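Lactate dehydrogenase (Eimeria maxima, PDB 6CT6) probably interconverts lactate and pyruvate with NAD(H) as cofactor, and is seen here with NADH and the pyruvate analogue oxamate bound. Local coordinates at residues 11-16 with 76-81; 80-85 with 126-131; 153-158 with 251-256. One frame throughout, in Å; residues are numbered along the deposited sequence.

How the contacts relate
From the N terminus, the chain first makes strand 11-15 and the turn that begins at Gly16. It then builds strands 35-39 and 66-69, with helices between, on the far side of strand 11-15, and returns on its near side as strand 80-83. Contact 1 closes this loop. Contact 2 begins on the same strand, sharing Val80 and Val81 with contact 1, and closes the next loop when strand 126-129 pairs with it. Contact 3 follows in series: strand 152-155 adds to strand 126-129, and the longest loop closes when helix 244-259 packs against it. None of the three nests inside another. Together they tie the NAD-binding sheet to a helix of the C-terminal part, and all three touch NADH.

Contact 1 (11-16 with 76-81); sequences KIALVG and TNADVV. With NAI (1,4-dihydronicotinamide adenine dinucleotide), chain D.
Lys11 and Asp79 meet through both backbone and side chain. The backbone N of Lys11 donates to Asp79 OD2 at 2.9 Å, reaching the carboxylate on its anti side. In return Asp79 N gives a hydrogen bond of 2.8 Å to Lys11 O, in the carbonyl plane. Val80 N adds a weak, longer bond to the same oxygen. Asp79 CG sits beside its own backbone N (chi1 -61°), which carries the carboxylate back to the start of strand 11-15. The lysine amine does not reach this carboxylate; it bonds to the carbonyls of Asn7 and Arg9.

Further along, the strands pair in parallel. Ala13 N donates almost straight to Val80 O at 2.8 Å. The CA-H of Val81 points at Ala13 O, 3.2 Å from CA to O. On the face that holds Ala13 and Val81, small groups pack closely: Ala13 CB lies 3.8 Å from Ala78 CB. Val15 turns its two methyls to different tasks. CG2 touches Val81 CG1 at 3.7 Å, while CG1 lies 3.8 Å from C2A of the NADH adenine.

Strand 35-39 pairs with the other edge of strand 11-15. Gly16 then opens what fits a Rossmann-type GxGxxG turn. The chemistry implies that polar bonds fix the entry to the strand pair, while its other end offers the adenine an apolar methyl.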
loop_
_atom_site.group_PDB
_atom_site.type_symbol
_atom_site.label_atom_id
_atom_site.label_comp_id
_atom_site.label_asym_id
_atom_site.label_seq_id
_atom_site.Cartn_x
_atom_site.Cartn_y
_atom_site.Cartn_z
ATOM N N LYS B 11 -11.198 6.777 15.434
ATOM C CA LYS B 11 -9.786 7.130 15.562
ATOM C C LYS B 11 -8.977 5.839 15.640
ATOM O O LYS B 11 -9.107 5.073 16.602
ATOM C CB LYS B 11 -9.564 8.020 16.785
ATOM C CG LYS B 11 -10.483 9.246 16.832
ATOM C CD LYS B 11 -10.389 10.088 15.554
ATOM C CE LYS B 11 -11.359 11.263 15.532
ATOM N NZ LYS B 11 -12.526 11.127 16.445
ATOM N N ILE B 12 -8.155 5.600 14.621
ATOM C CA ILE B 12 -7.388 4.366 14.475
ATOM C C ILE B 12 -5.925 4.690 14.746
ATOM O O ILE B 12 -5.321 5.500 14.032
ATOM C CB ILE B 12 -7.568 3.761 13.075
ATOM C CG1 ILE B 12 -9.051 3.501 12.791
ATOM C CG2 ILE B 12 -6.750 2.477 12.925
ATOM C CD1 ILE B 12 -9.389 3.508 11.320
ATOM N N ALA B 13 -5.350 4.049 15.761
ATOM C CA ALA B 13 -3.962 4.282 16.152
ATOM C C ALA B 13 -3.100 3.112 15.693
ATOM O O ALA B 13 -3.321 1.971 16.111
ATOM C CB ALA B 13 -3.843 4.469 17.664
ATOM N N LEU B 14 -2.118 3.400 14.846
ATOM C CA LEU B 14 -1.201 2.391 14.325
ATOM C C LEU B 14 0.129 2.537 15.065
ATOM O O LEU B 14 0.893 3.474 14.820
ATOM C CB LEU B 14 -1.042 2.548 12.815
ATOM C CG LEU B 14 -2.355 2.534 12.018
ATOM C CD1 LEU B 14 -2.093 2.603 10.518
ATOM C CD2 LEU B 14 -3.221 1.318 12.348
ATOM N N VAL B 15 0.395 1.612 15.986
ATOM C CA VAL B 15 1.621 1.621 16.778
ATOM C C VAL B 15 2.661 0.825 15.995
ATOM O O VAL B 15 2.708 -0.404 16.063
ATOM C CB VAL B 15 1.395 1.055 18.182
ATOM C CG1 VAL B 15 2.716 0.917 18.936
ATOM C CG2 VAL B 15 0.457 1.962 18.958
ATOM N N GLY B 16 3.510 1.544 15.268
ATOM C CA GLY B 16 4.408 0.956 14.295
ATOM C C GLY B 16 4.072 1.485 12.919
ATOM O O GLY B 16 2.959 1.270 12.427
ATOM N N THR B 76 -4.231 8.966 22.732
ATOM C CA THR B 76 -5.388 9.468 23.458
ATOM C C THR B 76 -6.620 9.426 22.563
ATOM O O THR B 76 -6.616 9.964 21.451
ATOM C CB THR B 76 -5.133 10.894 23.950
ATOM O OG1 THR B 76 -3.980 10.910 24.800
ATOM C CG2 THR B 76 -6.336 11.420 24.732
ATOM N N ASN B 77 -7.670 8.769 23.055
ATOM C CA ASN B 77 -8.975 8.687 22.405
ATOM C C ASN B 77 -8.991 7.737 21.215
ATOM O O ASN B 77 -9.892 7.826 20.374
ATOM C CB ASN B 77 -9.473 10.067 21.958
ATOM C CG ASN B 77 -9.748 10.990 23.123
ATOM O OD1 ASN B 77 -10.076 10.541 24.221
ATOM N ND2 ASN B 77 -9.617 12.291 22.890
ATOM N N ALA B 78 -8.028 6.824 21.114
ATOM C CA ALA B 78 -8.063 5.828 20.054
ATOM C C ALA B 78 -9.200 4.843 20.293
ATOM O O ALA B 78 -9.417 4.375 21.415
ATOM C CB ALA B 78 -6.735 5.077 19.976
ATOM N N ASP B 79 -9.933 4.532 19.225
ATOM C CA ASP B 79 -10.944 3.485 19.285
ATOM C C ASP B 79 -10.363 2.112 18.976
ATOM O O ASP B 79 -10.838 1.108 19.518
ATOM C CB ASP B 79 -12.082 3.792 18.306
ATOM C CG ASP B 79 -12.784 5.102 18.618
ATOM O OD1 ASP B 79 -13.292 5.251 19.748
ATOM O OD2 ASP B 79 -12.814 5.989 17.737
ATOM N N VAL B 80 -9.349 2.050 18.119
ATOM C CA VAL B 80 -8.674 0.803 17.778
ATOM C C VAL B 80 -7.175 1.065 17.759
ATOM O O VAL B 80 -6.725 2.128 17.319
ATOM C CB VAL B 80 -9.153 0.251 16.418
ATOM C CG1 VAL B 80 -8.367 -0.995 16.028
ATOM C CG2 VAL B 80 -10.644 -0.060 16.459
ATOM N N VAL B 81 -6.401 0.093 18.239
ATOM C CA VAL B 81 -4.943 0.131 18.189
ATOM C C VAL B 81 -4.478 -1.132 17.473
ATOM O O VAL B 81 -4.853 -2.244 17.867
ATOM C CB VAL B 81 -4.317 0.223 19.593
ATOM C CG1 VAL B 81 -2.794 0.262 19.505
ATOM C CG2 VAL B 81 -4.829 1.449 20.346
HETATM P PA NAI D . 8.930 -2.940 10.066
HETATM O O1A NAI D . 10.330 -3.052 10.628
HETATM O O2A NAI D . 8.729 -2.429 8.659
HETATM O O5B NAI D . 8.093 -1.997 11.063
HETATM C C5B NAI D . 8.256 -2.097 12.475
HETATM C C4B NAI D . 8.242 -0.688 13.042
HETATM O O4B NAI D . 8.075 -0.691 14.462
HETATM C C3B NAI D . 9.544 0.055 12.760
HETATM O O3B NAI D . 9.270 1.204 11.956
HETATM C C2B NAI D . 10.072 0.449 14.126
HETATM O O2B NAI D . 10.700 1.732 14.133
HETATM C C1B NAI D . 8.792 0.442 14.939
HETATM N N9A NAI D . 8.971 0.401 16.407
HETATM C C8A NAI D . 9.971 -0.134 17.138
HETATM N N7A NAI D . 9.733 0.062 18.465
HETATM C C5A NAI D . 8.573 0.736 18.580
HETATM C C6A NAI D . 7.731 1.269 19.669
HETATM N N6A NAI D . 8.089 1.122 20.961
HETATM N N1A NAI D . 6.588 1.910 19.332
HETATM C C2A NAI D . 6.205 2.070 18.051
HETATM N N3A NAI D . 6.924 1.612 17.017
HETATM C C4A NAI D . 8.085 0.954 17.219
HETATM O O3 NAI D . 8.211 -4.379 10.221
HETATM P PN NAI D . 6.846 -4.833 9.479
HETATM O O1N NAI D . 7.201 -5.418 8.133
HETATM O O2N NAI D . 5.838 -3.711 9.574
HETATM O O5D NAI D . 6.380 -6.045 10.432
HETATM C C5D NAI D . 6.029 -5.767 11.784
HETATM C C4D NAI D . 5.782 -7.041 12.579
HETATM O O4D NAI D . 4.708 -7.806 12.015
HETATM C C3D NAI D . 7.008 -7.941 12.581
HETATM O O3D NAI D . 7.207 -8.446 13.904
HETATM C C2D NAI D . 6.642 -9.058 11.631
HETATM O O2D NAI D . 7.335 -10.278 11.901
HETATM C C1D NAI D . 5.150 -9.161 11.895
HETATM N N1N NAI D . 4.356 -9.900 10.904
HETATM C C2N NAI D . 3.327 -10.585 11.405
HETATM C C3N NAI D . 2.472 -11.321 10.616
HETATM C C7N NAI D . 1.357 -12.056 11.300
HETATM O O7N NAI D . 1.091 -11.779 12.460
HETATM N N7N NAI D . 0.693 -13.001 10.647
HETATM C C4N NAI D . 2.653 -11.385 9.122
HETATM C C5N NAI D . 3.807 -10.600 8.690
HETATM C C6N NAI D . 4.601 -9.886 9.587
HETATM O O HOH W 1 -14.484 8.540 17.561
#

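Contact 2 (80-85 with 126-131). With NAI (1,4-dihydronicotinamide adenine dinucleotide), chain D.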
loop_
_atom_site.group_PDB
_atom_site.type_symbol
_atom_site.label_atom_id
_atom_site.label_comp_id
_atom_site.label_asym_id
_atom_site.label_seq_id
_atom_site.Cartn_x
_atom_site.Cartn_y
_atom_site.Cartn_z
ATOM N N VAL B 80 -9.349 2.050 18.119
ATOM C CA VAL B 80 -8.674 0.803 17.778
ATOM C C VAL B 80 -7.175 1.065 17.759
ATOM O O VAL B 80 -6.725 2.128 17.319
ATOM C CB VAL B 80 -9.153 0.251 16.418
ATOM C CG1 VAL B 80 -8.367 -0.995 16.028
ATOM C CG2 VAL B 80 -10.644 -0.060 16.459
ATOM N N VAL B 81 -6.401 0.093 18.239
ATOM C CA VAL B 81 -4.943 0.131 18.189
ATOM C C VAL B 81 -4.478 -1.132 17.473
ATOM O O VAL B 81 -4.853 -2.244 17.867
ATOM C CB VAL B 81 -4.317 0.223 19.593
ATOM C CG1 VAL B 81 -2.794 0.262 19.505
ATOM C CG2 VAL B 81 -4.829 1.449 20.346
ATOM N N ILE B 82 -3.674 -0.963 16.425
ATOM C CA ILE B 82 -3.080 -2.083 15.697
ATOM C C ILE B 82 -1.566 -1.976 15.835
ATOM O O ILE B 82 -0.971 -0.964 15.443
ATOM C CB ILE B 82 -3.502 -2.108 14.218
ATOM C CG1 ILE B 82 -5.021 -1.931 14.081
ATOM C CG2 ILE B 82 -3.086 -3.430 13.592
ATOM C CD1 ILE B 82 -5.520 -1.859 12.639
ATOM N N ILE B 83 -0.943 -3.024 16.376
ATOM C CA ILE B 83 0.454 -2.992 16.807
ATOM C C ILE B 83 1.309 -3.757 15.805
ATOM O O ILE B 83 1.105 -4.959 15.591
ATOM C CB ILE B 83 0.630 -3.588 18.212
ATOM C CG1 ILE B 83 -0.173 -2.802 19.246
ATOM C CG2 ILE B 83 2.110 -3.599 18.613
ATOM C CD1 ILE B 83 -0.388 -3.556 20.548
ATOM N N THR B 84 2.283 -3.066 15.215
ATOM C CA THR B 84 3.346 -3.708 14.453
ATOM C C THR B 84 4.727 -3.330 14.982
ATOM O O THR B 84 5.732 -3.588 14.310
ATOM C CB THR B 84 3.230 -3.351 12.968
ATOM O OG1 THR B 84 3.314 -1.933 12.795
ATOM C CG2 THR B 84 1.918 -3.866 12.377
ATOM N N ALA B 85 4.796 -2.726 16.167
ATOM C CA ALA B 85 6.061 -2.263 16.721
ATOM C C ALA B 85 7.023 -3.421 16.956
ATOM O O ALA B 85 6.619 -4.526 17.326
ATOM C CB ALA B 85 5.812 -1.524 18.037
ATOM N N PHE B 126 -10.116 -1.303 21.323
ATOM C CA PHE B 126 -9.951 -2.663 20.821
ATOM C C PHE B 126 -8.552 -2.792 20.231
ATOM O O PHE B 126 -8.145 -1.958 19.417
ATOM C CB PHE B 126 -11.019 -2.964 19.767
ATOM C CG PHE B 126 -11.010 -4.382 19.269
ATOM C CD1 PHE B 126 -11.418 -5.424 20.087
ATOM C CD2 PHE B 126 -10.617 -4.671 17.972
ATOM C CE1 PHE B 126 -11.417 -6.728 19.623
ATOM C CE2 PHE B 126 -10.616 -5.972 17.503
ATOM C CZ PHE B 126 -11.015 -7.001 18.328
ATOM N N ILE B 127 -7.818 -3.828 20.638
ATOM C CA ILE B 127 -6.395 -3.952 20.332
ATOM C C ILE B 127 -6.162 -5.177 19.458
ATOM O O ILE B 127 -6.591 -6.285 19.799
ATOM C CB ILE B 127 -5.548 -4.034 21.616
ATOM C CG1 ILE B 127 -5.754 -2.776 22.459
ATOM C CG2 ILE B 127 -4.066 -4.181 21.290
ATOM C CD1 ILE B 127 -6.473 -3.047 23.745
ATOM N N ILE B 128 -5.468 -4.972 18.341
ATOM C CA ILE B 128 -5.055 -6.041 17.436
ATOM C C ILE B 128 -3.532 -6.026 17.375
ATOM O O ILE B 128 -2.937 -5.020 16.968
ATOM C CB ILE B 128 -5.640 -5.862 16.025
ATOM C CG1 ILE B 128 -7.171 -5.807 16.055
ATOM C CG2 ILE B 128 -5.153 -6.985 15.105
ATOM C CD1 ILE B 128 -7.776 -5.227 14.779
ATOM N N ASN B 129 -2.899 -7.135 17.746
ATOM C CA ASN B 129 -1.451 -7.248 17.626
ATOM C C ASN B 129 -1.076 -8.036 16.380
ATOM O O ASN B 129 -1.776 -8.973 15.987
ATOM C CB ASN B 129 -0.818 -7.920 18.843
ATOM C CG ASN B 129 0.695 -7.978 18.738
ATOM O OD1 ASN B 129 1.362 -6.945 18.759
ATOM N ND2 ASN B 129 1.241 -9.183 18.596
ATOM N N ILE B 130 0.044 -7.651 15.772
ATOM C CA ILE B 130 0.578 -8.345 14.608
ATOM C C ILE B 130 2.004 -8.807 14.898
ATOM O O ILE B 130 2.452 -9.824 14.362
ATOM C CB ILE B 130 0.522 -7.443 13.358
ATOM C CG1 ILE B 130 -0.927 -7.041 13.053
ATOM C CG2 ILE B 130 1.123 -8.156 12.153
ATOM C CD1 ILE B 130 -1.062 -5.971 11.979
ATOM N N THR B 131 2.718 -8.083 15.764
ATOM C CA THR B 131 4.138 -8.349 15.992
ATOM C C THR B 131 4.384 -9.804 16.389
ATOM O O THR B 131 3.701 -10.350 17.262
ATOM C CB THR B 131 4.673 -7.412 17.079
ATOM O OG1 THR B 131 4.509 -6.051 16.665
ATOM C CG2 THR B 131 6.152 -7.679 17.360
HETATM P PA NAI D . 8.930 -2.940 10.066
HETATM O O1A NAI D . 10.330 -3.052 10.628
HETATM O O2A NAI D . 8.729 -2.429 8.659
HETATM O O5B NAI D . 8.093 -1.997 11.063
HETATM C C5B NAI D . 8.256 -2.097 12.475
HETATM C C4B NAI D . 8.242 -0.688 13.042
HETATM O O4B NAI D . 8.075 -0.691 14.462
HETATM C C3B NAI D . 9.544 0.055 12.760
HETATM O O3B NAI D . 9.270 1.204 11.956
HETATM C C2B NAI D . 10.072 0.449 14.126
HETATM O O2B NAI D . 10.700 1.732 14.133
HETATM C C1B NAI D . 8.792 0.442 14.939
HETATM N N9A NAI D . 8.971 0.401 16.407
HETATM C C8A NAI D . 9.971 -0.134 17.138
HETATM N N7A NAI D . 9.733 0.062 18.465
HETATM C C5A NAI D . 8.573 0.736 18.580
HETATM C C6A NAI D . 7.731 1.269 19.669
HETATM N N6A NAI D . 8.089 1.122 20.961
HETATM N N1A NAI D . 6.588 1.910 19.332
HETATM C C2A NAI D . 6.205 2.070 18.051
HETATM N N3A NAI D . 6.924 1.612 17.017
HETATM C C4A NAI D . 8.085 0.954 17.219
HETATM O O3 NAI D . 8.211 -4.379 10.221
HETATM P PN NAI D . 6.846 -4.833 9.479
HETATM O O1N NAI D . 7.201 -5.418 8.133
HETATM O O2N NAI D . 5.838 -3.711 9.574
HETATM O O5D NAI D . 6.380 -6.045 10.432
HETATM C C5D NAI D . 6.029 -5.767 11.784
HETATM C C4D NAI D . 5.782 -7.041 12.579
HETATM O O4D NAI D . 4.708 -7.806 12.015
HETATM C C3D NAI D . 7.008 -7.941 12.581
HETATM O O3D NAI D . 7.207 -8.446 13.904
HETATM C C2D NAI D . 6.642 -9.058 11.631
HETATM O O2D NAI D . 7.335 -10.278 11.901
HETATM C C1D NAI D . 5.150 -9.161 11.895
HETATM N N1N NAI D . 4.356 -9.900 10.904
HETATM C C2N NAI D . 3.327 -10.585 11.405
HETATM C C3N NAI D . 2.472 -11.321 10.616
HETATM C C7N NAI D . 1.357 -12.056 11.300
HETATM O O7N NAI D . 1.091 -11.779 12.460
HETATM N N7N NAI D . 0.693 -13.001 10.647
HETATM C C4N NAI D . 2.653 -11.385 9.122
HETATM C C5N NAI D . 3.807 -10.600 8.690
HETATM C C6N NAI D . 4.601 -9.886 9.587
#
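Strands 80-83 and 126-129 run parallel, 4.7 Å apart at their closest and 13° from aligned. Val81 N donates to Phe126 O, Ile128 N to Val81 O (2.8 Å) and Ile83 N to Ile128 O. Ile130 N continues the ladder past the strand end by donating to Ile83 O. CA-H groups of Val80, Ile82 and Ile127 point at carbonyls of the partner strand.

On the face with Ile82 and Ile128, the CG2 methyl of Ile82 meets Ile130 CD1 at 3.6 Å. Thr84 lies alongside Ile130, pointing the same way, and its CG2 touches the same CD1. Met24 of helix 19-31 packs on Ile82, Thr84 and Ile130.

These are two central strands of the Rossmann fold, and their C-terminal ends form part of the NADH site. Ile130 CG2 lies 3.4 Å from C2N of the nicotinamide ring. Ala85 CB packs on the adenine, 3.5 Å from N3A.

On the face with Ile83 and Asn129, Ile83 branches to two neighbours: CD1 reaches Ile127 CG2 at 3.8 Å and CG2 rests on Asn129 OD1. The Asn129 amide is swung anti to its backbone N (chi1 -177°), which lets ND2 bond to Thr131 O, on a lone pair. Thr131 OG1 donates to Ala85 O at 2.7 Å, tilted from the carbonyl plane, and links the two loops that follow the strands. Met111 of helix 104-121 lies against Ile83, Asn129 and Thr131.

Contact 3 (153-158 with 251-256). With NAI (1,4-dihydronicotinamide adenine dinucleotide), chain D.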
loop_
_atom_site.group_PDB
_atom_site.type_symbol
_atom_site.label_atom_id
_atom_site.label_comp_id
_atom_site.label_asym_id
_atom_site.label_seq_id
_atom_site.Cartn_x
_atom_site.Cartn_y
_atom_site.Cartn_z
ATOM N N CYS B 153 -6.752 -9.233 20.568
ATOM C CA CYS B 153 -6.500 -10.452 19.817
ATOM C C CYS B 153 -5.277 -10.235 18.941
ATOM O O CYS B 153 -4.745 -9.127 18.842
ATOM C CB CYS B 153 -7.706 -10.849 18.958
ATOM S SG CYS B 153 -8.102 -9.661 17.661
ATOM N N GLY B 154 -4.839 -11.306 18.300
ATOM C CA GLY B 154 -3.731 -11.252 17.360
ATOM C C GLY B 154 -4.206 -11.596 15.962
ATOM O O GLY B 154 -5.033 -12.493 15.784
ATOM N N MET B 155 -3.688 -10.869 14.977
ATOM C CA MET B 155 -3.945 -11.170 13.575
ATOM C C MET B 155 -2.942 -12.214 13.108
ATOM O O MET B 155 -1.729 -11.981 13.154
ATOM C CB MET B 155 -3.837 -9.910 12.712
ATOM C CG MET B 155 -4.284 -10.086 11.246
ATOM S SD MET B 155 -3.267 -11.175 10.219
ATOM C CE MET B 155 -1.702 -10.300 10.157
ATOM N N ALA B 156 -3.447 -13.365 12.670
ATOM C CA ALA B 156 -2.618 -14.310 11.937
ATOM C C ALA B 156 -3.476 -15.248 11.099
ATOM O O ALA B 156 -3.205 -15.452 9.910
ATOM C CB ALA B 156 -1.729 -15.107 12.896
ATOM N N GLY B 157 -4.523 -15.808 11.705
ATOM C CA GLY B 157 -5.314 -16.818 11.017
ATOM C C GLY B 157 -5.943 -16.312 9.731
ATOM O O GLY B 157 -6.040 -17.046 8.745
ATOM N N MET B 158 -6.389 -15.053 9.723
ATOM C CA MET B 158 -6.968 -14.491 8.507
ATOM C C MET B 158 -5.966 -14.523 7.360
ATOM O O MET B 158 -6.324 -14.853 6.223
ATOM C CB MET B 158 -7.450 -13.062 8.762
ATOM C CG MET B 158 -8.085 -12.389 7.547
ATOM S SD MET B 158 -9.535 -13.281 6.954
ATOM C CE MET B 158 -10.160 -12.144 5.717
ATOM N N ILE B 251 -6.881 -4.892 9.011
ATOM C CA ILE B 251 -7.823 -3.789 8.847
ATOM C C ILE B 251 -9.253 -4.311 8.759
ATOM O O ILE B 251 -10.188 -3.683 9.272
ATOM C CB ILE B 251 -7.435 -2.943 7.620
ATOM C CG1 ILE B 251 -6.268 -2.003 7.966
ATOM C CG2 ILE B 251 -8.622 -2.141 7.090
ATOM C CD1 ILE B 251 -6.622 -0.863 8.924
ATOM N N LEU B 252 -9.455 -5.462 8.118
ATOM C CA LEU B 252 -10.798 -6.033 8.061
ATOM C C LEU B 252 -11.288 -6.411 9.451
ATOM O O LEU B 252 -12.473 -6.239 9.763
ATOM C CB LEU B 252 -10.828 -7.247 7.125
ATOM C CG LEU B 252 -10.633 -6.959 5.632
ATOM C CD1 LEU B 252 -10.787 -8.229 4.804
ATOM C CD2 LEU B 252 -11.601 -5.884 5.140
ATOM N N MET B 253 -10.391 -6.908 10.307
ATOM C CA MET B 253 -10.768 -7.197 11.688
ATOM C C MET B 253 -11.174 -5.920 12.412
ATOM O O MET B 253 -12.199 -5.881 13.103
ATOM C CB MET B 253 -9.611 -7.883 12.414
ATOM C CG MET B 253 -9.247 -9.254 11.858
ATOM S SD MET B 253 -7.633 -9.852 12.428
ATOM C CE MET B 253 -7.905 -9.950 14.196
ATOM N N ALA B 254 -10.383 -4.855 12.251
ATOM C CA ALA B 254 -10.712 -3.577 12.875
ATOM C C ALA B 254 -12.036 -3.037 12.353
ATOM O O ALA B 254 -12.818 -2.450 13.109
ATOM C CB ALA B 254 -9.593 -2.571 12.619
ATOM N N GLU B 255 -12.296 -3.214 11.056
ATOM C CA GLU B 255 -13.551 -2.745 10.478
ATOM C C GLU B 255 -14.734 -3.493 11.073
ATOM O O GLU B 255 -15.792 -2.905 11.320
ATOM C CB GLU B 255 -13.515 -2.916 8.961
ATOM C CG GLU B 255 -14.747 -2.411 8.239
ATOM C CD GLU B 255 -14.711 -2.716 6.757
ATOM O OE1 GLU B 255 -14.485 -3.893 6.398
ATOM O OE2 GLU B 255 -14.897 -1.783 5.953
ATOM N N SER B 256 -14.571 -4.796 11.305
ATOM C CA SER B 256 -15.638 -5.586 11.902
ATOM C C SER B 256 -15.979 -5.078 13.297
ATOM O O SER B 256 -17.154 -5.037 13.680
ATOM C CB SER B 256 -15.228 -7.061 11.940
ATOM O OG SER B 256 -16.347 -7.904 12.165
HETATM P PA NAI D . 8.930 -2.940 10.066
HETATM O O1A NAI D . 10.330 -3.052 10.628
HETATM O O2A NAI D . 8.729 -2.429 8.659
HETATM O O5B NAI D . 8.093 -1.997 11.063
HETATM C C5B NAI D . 8.256 -2.097 12.475
HETATM C C4B NAI D . 8.242 -0.688 13.042
HETATM O O4B NAI D . 8.075 -0.691 14.462
HETATM C C3B NAI D . 9.544 0.055 12.760
HETATM O O3B NAI D . 9.270 1.204 11.956
HETATM C C2B NAI D . 10.072 0.449 14.126
HETATM O O2B NAI D . 10.700 1.732 14.133
HETATM C C1B NAI D . 8.792 0.442 14.939
HETATM N N9A NAI D . 8.971 0.401 16.407
HETATM C C8A NAI D . 9.971 -0.134 17.138
HETATM N N7A NAI D . 9.733 0.062 18.465
HETATM C C5A NAI D . 8.573 0.736 18.580
HETATM C C6A NAI D . 7.731 1.269 19.669
HETATM N N6A NAI D . 8.089 1.122 20.961
HETATM N N1A NAI D . 6.588 1.910 19.332
HETATM C C2A NAI D . 6.205 2.070 18.051
HETATM N N3A NAI D . 6.924 1.612 17.017
HETATM C C4A NAI D . 8.085 0.954 17.219
HETATM O O3 NAI D . 8.211 -4.379 10.221
HETATM P PN NAI D . 6.846 -4.833 9.479
HETATM O O1N NAI D . 7.201 -5.418 8.133
HETATM O O2N NAI D . 5.838 -3.711 9.574
HETATM O O5D NAI D . 6.380 -6.045 10.432
HETATM C C5D NAI D . 6.029 -5.767 11.784
HETATM C C4D NAI D . 5.782 -7.041 12.579
HETATM O O4D NAI D . 4.708 -7.806 12.015
HETATM C C3D NAI D . 7.008 -7.941 12.581
HETATM O O3D NAI D . 7.207 -8.446 13.904
HETATM C C2D NAI D . 6.642 -9.058 11.631
HETATM O O2D NAI D . 7.335 -10.278 11.901
HETATM C C1D NAI D . 5.150 -9.161 11.895
HETATM N N1N NAI D . 4.356 -9.900 10.904
HETATM C C2N NAI D . 3.327 -10.585 11.405
HETATM C C3N NAI D . 2.472 -11.321 10.616
HETATM C C7N NAI D . 1.357 -12.056 11.300
HETATM O O7N NAI D . 1.091 -11.779 12.460
HETATM N N7N NAI D . 0.693 -13.001 10.647
HETATM C C4N NAI D . 2.653 -11.385 9.122
HETATM C C5N NAI D . 3.807 -10.600 8.690
HETATM C C6N NAI D . 4.601 -9.886 9.587
#
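Met253 is the side chain of helix 251-256 that reaches Cys153 and Met155, and its contacts are apolar. Its chain runs out from the helix and bends at the sulfur (chi3 62°). This bend turns the CE methyl onto Cys153, where it lies 3.5 Å from SG. The same methyl passes Gly154 O more loosely. The Met253 sulfur meets the next side chain along: SD lies 3.6 Å from Met155 CG. The two methionines cross at about a right angle, with the Met253 sulfur against CB and CG of Met155.

A second apolar pair lies beyond the strand. Met158 belongs to the helix that starts at Gly157, and Ala156 is its N-cap residue. Met158 CE touches Leu252 CD1 at 4.1 Å. Val59 of the second subunit packs on both Met158 and Leu252, which brings this pair to the subunit interface.

Packing with other parts of the fold encloses Met253. Phe265 and Ser267 of strand 263-272 lie against it, as does Ile128 of strand 126-129. The strand itself is held by backbone hydrogen bonds of Cys153 and Met155 to strand 126-129.

Contacts with the cofactor come from segment 153-158. Met155 is bent at both chi2 and chi3, and its end turns away from residues 251-256 toward the nicotinamide. Its side chain still packs on Pro246, Ser249 and Ala250, earlier in the same helix. Its CE lies 3.6 Å from N7N of the carboxamide. Met155 O is 2.9 Å from O7N, and Ala156 CB is 3.9 Å from N7N.

A helix from the C-terminal part thus packs across the last parallel strand of the Rossmann sheet, beside the nicotinamide end of the cofactor site, as in the lactate/malate dehydrogenase family.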